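Local coordinates for protein sugar kinase (Agrobacterium tumefaciens, PDB 2RBC) that probably phosphorylates a sugar or related carbohydrate at the expense of ATP, as a putative ribokinase of the pfkB carbohydrate kinase family, at residues D41-V46 / E60-A65. Numbering follows the deposited sequence.
Sequences DTLFRV and EVLQIA
Glu60 OE1 accepts a hydrogen bond from Arg45 NH1 at 2.8 Å, part of a salt bridge. The carboxylate oxygen lies at the edge of the guanidinium, in its plane. NH1 comes to the syn side of the carboxylate, 26° out of its plane. The two flat groups are turned 50° against each other. Both side chains leave their strands on the same face and run side by side. The Arg45 chain is extended, with CG anti to the backbone N (chi1 -152°), and this carries the guanidinium out beside the Glu60 carboxylate. Phe310 touches both side chains.

Leu43 follows on this face. Its CD1 meets Leu62 CD2 at 4.2 Å and Ile64 CG2 at 4.0 Å. Asp41 lies beyond, and its OD1 binds a glycerol, probably from the crystallisation liquor.

On the other face Gln63 NE2 donates to Thr42 OG1 at 3.0 Å. The hydroxyl lies close to the plane of the amide. Gln63 OE1 accepts a bond from Arg97, so both ends of the amide are held. Val61 CG2 packs obliquely on the Phe44 ring, 3.7 Å from CD1, while Val61 CG1 meets Thr42 CG2. This face is covered by the second subunit: Val136 of that subunit packs on Phe44 and its Phe138 on Val61.

The backbones run antiparallel, and the axes of the two segments come within 4.6 Å at their closest. Leu43 and Leu62 form a hydrogen-bonded pair. Leu43 N donates to Leu62 O at 2.8 Å and Leu62 N to Leu43 O. Asp41 and Ile64 are paired likewise.

Strand 39-45 also pairs with strand 121-127. Within this chain 60-66 is one of the two outer strands of a four-stranded sheet. This small sheet, projecting from the main domain and packed against a second subunit, is consistent with the beta lid of ribokinase-like dimers.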
loop_
_atom_site.group_PDB
_atom_site.type_symbol
_atom_site.label_atom_id
_atom_site.label_comp_id
_atom_site.label_asym_id
_atom_site.label_seq_id
_atom_site.Cartn_x
_atom_site.Cartn_y
_atom_site.Cartn_z
ATOM N N ASP A 41 6.847 3.271 -1.798
ATOM C CA ASP A 41 6.789 2.334 -0.691
ATOM C C ASP A 41 5.827 2.792 0.392
ATOM O O ASP A 41 5.869 3.942 0.803
ATOM C CB ASP A 41 8.166 2.172 -0.016
ATOM C CG ASP A 41 9.163 1.338 -0.837
ATOM O OD1 ASP A 41 8.771 0.696 -1.825
ATOM O OD2 ASP A 41 10.363 1.318 -0.434
ATOM N N THR A 42 5.018 1.853 0.901
ATOM C CA THR A 42 4.305 2.029 2.141
ATOM C C THR A 42 4.877 1.069 3.173
ATOM O O THR A 42 4.820 -0.172 3.008
ATOM C CB THR A 42 2.810 1.876 1.986
ATOM O OG1 THR A 42 2.373 2.778 0.981
ATOM C CG2 THR A 42 2.113 2.236 3.290
ATOM N N LEU A 43 5.452 1.673 4.216
ATOM C CA LEU A 43 6.186 0.979 5.254
ATOM C C LEU A 43 5.316 0.944 6.488
ATOM O O LEU A 43 4.987 1.990 7.031
ATOM C CB LEU A 43 7.511 1.700 5.588
ATOM C CG LEU A 43 8.428 2.128 4.436
ATOM C CD1 LEU A 43 9.685 2.746 5.017
ATOM C CD2 LEU A 43 8.739 0.939 3.521
ATOM N N PHE A 44 4.913 -0.266 6.887
ATOM C CA PHE A 44 4.030 -0.504 8.001
ATOM C C PHE A 44 4.878 -1.084 9.119
ATOM O O PHE A 44 5.408 -2.179 8.966
ATOM C CB PHE A 44 2.964 -1.562 7.648
ATOM C CG PHE A 44 1.979 -1.134 6.604
ATOM C CD1 PHE A 44 0.815 -0.483 6.962
ATOM C CD2 PHE A 44 2.175 -1.462 5.272
ATOM C CE1 PHE A 44 -0.117 -0.118 6.013
ATOM C CE2 PHE A 44 1.215 -1.126 4.319
ATOM C CZ PHE A 44 0.099 -0.438 4.691
ATOM N N ARG A 45 4.996 -0.352 10.222
ATOM C CA ARG A 45 5.839 -0.744 11.365
ATOM C C ARG A 45 4.955 -1.481 12.358
ATOM O O ARG A 45 3.947 -0.951 12.830
ATOM C CB ARG A 45 6.480 0.495 11.979
ATOM C CG ARG A 45 7.784 0.245 12.660
ATOM C CD ARG A 45 8.233 1.483 13.322
ATOM N NE ARG A 45 9.525 1.302 13.980
ATOM C CZ ARG A 45 10.183 2.273 14.585
ATOM N NH1 ARG A 45 9.682 3.484 14.637
ATOM N NH2 ARG A 45 11.362 2.030 15.149
ATOM N N VAL A 46 5.292 -2.737 12.602
ATOM C CA VAL A 46 4.503 -3.609 13.440
ATOM C C VAL A 46 5.384 -4.194 14.563
ATOM O O VAL A 46 6.601 -4.165 14.460
ATOM C CB VAL A 46 3.893 -4.741 12.614
ATOM C CG1 VAL A 46 2.952 -4.169 11.527
ATOM C CG2 VAL A 46 5.002 -5.629 11.988
ATOM N N GLU A 60 3.060 2.573 13.209
ATOM C CA GLU A 60 3.579 3.698 12.458
ATOM C C GLU A 60 3.484 3.330 10.988
ATOM O O GLU A 60 3.702 2.176 10.632
ATOM C CB GLU A 60 5.037 3.963 12.850
ATOM C CG GLU A 60 5.597 5.225 12.307
ATOM C CD GLU A 60 6.952 5.563 12.892
ATOM O OE1 GLU A 60 7.404 4.845 13.811
ATOM O OE2 GLU A 60 7.542 6.534 12.408
ATOM N N VAL A 61 3.099 4.283 10.147
ATOM C CA VAL A 61 2.998 4.043 8.690
ATOM C C VAL A 61 3.650 5.219 7.959
ATOM O O VAL A 61 3.343 6.371 8.236
ATOM C CB VAL A 61 1.523 3.839 8.214
ATOM C CG1 VAL A 61 1.441 3.627 6.692
ATOM C CG2 VAL A 61 0.848 2.676 8.981
ATOM N N LEU A 62 4.534 4.917 7.018
ATOM C CA LEU A 62 5.220 5.937 6.212
ATOM C C LEU A 62 5.107 5.569 4.755
ATOM O O LEU A 62 5.460 4.454 4.365
ATOM C CB LEU A 62 6.704 6.024 6.576
ATOM C CG LEU A 62 7.660 7.028 5.859
ATOM C CD1 LEU A 62 7.287 8.491 6.181
ATOM C CD2 LEU A 62 9.120 6.755 6.145
ATOM N N GLN A 63 4.613 6.517 3.963
ATOM C CA GLN A 63 4.662 6.434 2.520
ATOM C C GLN A 63 5.788 7.286 1.990
ATOM O O GLN A 63 5.849 8.483 2.273
ATOM C CB GLN A 63 3.347 6.865 1.917
ATOM C CG GLN A 63 2.221 5.916 2.288
ATOM C CD GLN A 63 0.963 6.135 1.457
ATOM O OE1 GLN A 63 0.288 7.127 1.614
ATOM N NE2 GLN A 63 0.638 5.179 0.605
ATOM N N ILE A 64 6.705 6.644 1.273
ATOM C CA ILE A 64 7.925 7.266 0.812
ATOM C C ILE A 64 8.314 6.779 -0.595
ATOM O O ILE A 64 8.341 5.580 -0.884
ATOM C CB ILE A 64 9.088 7.127 1.884
ATOM C CG1 ILE A 64 10.312 7.933 1.445
ATOM C CG2 ILE A 64 9.426 5.674 2.275
ATOM C CD1 ILE A 64 11.278 8.203 2.604
ATOM N N ALA A 65 8.605 7.722 -1.482
ATOM C CA ALA A 65 9.112 7.383 -2.802
ATOM C C ALA A 65 10.609 7.102 -2.665
ATOM O O ALA A 65 11.379 7.925 -2.164
ATOM C CB ALA A 65 8.876 8.524 -3.837
#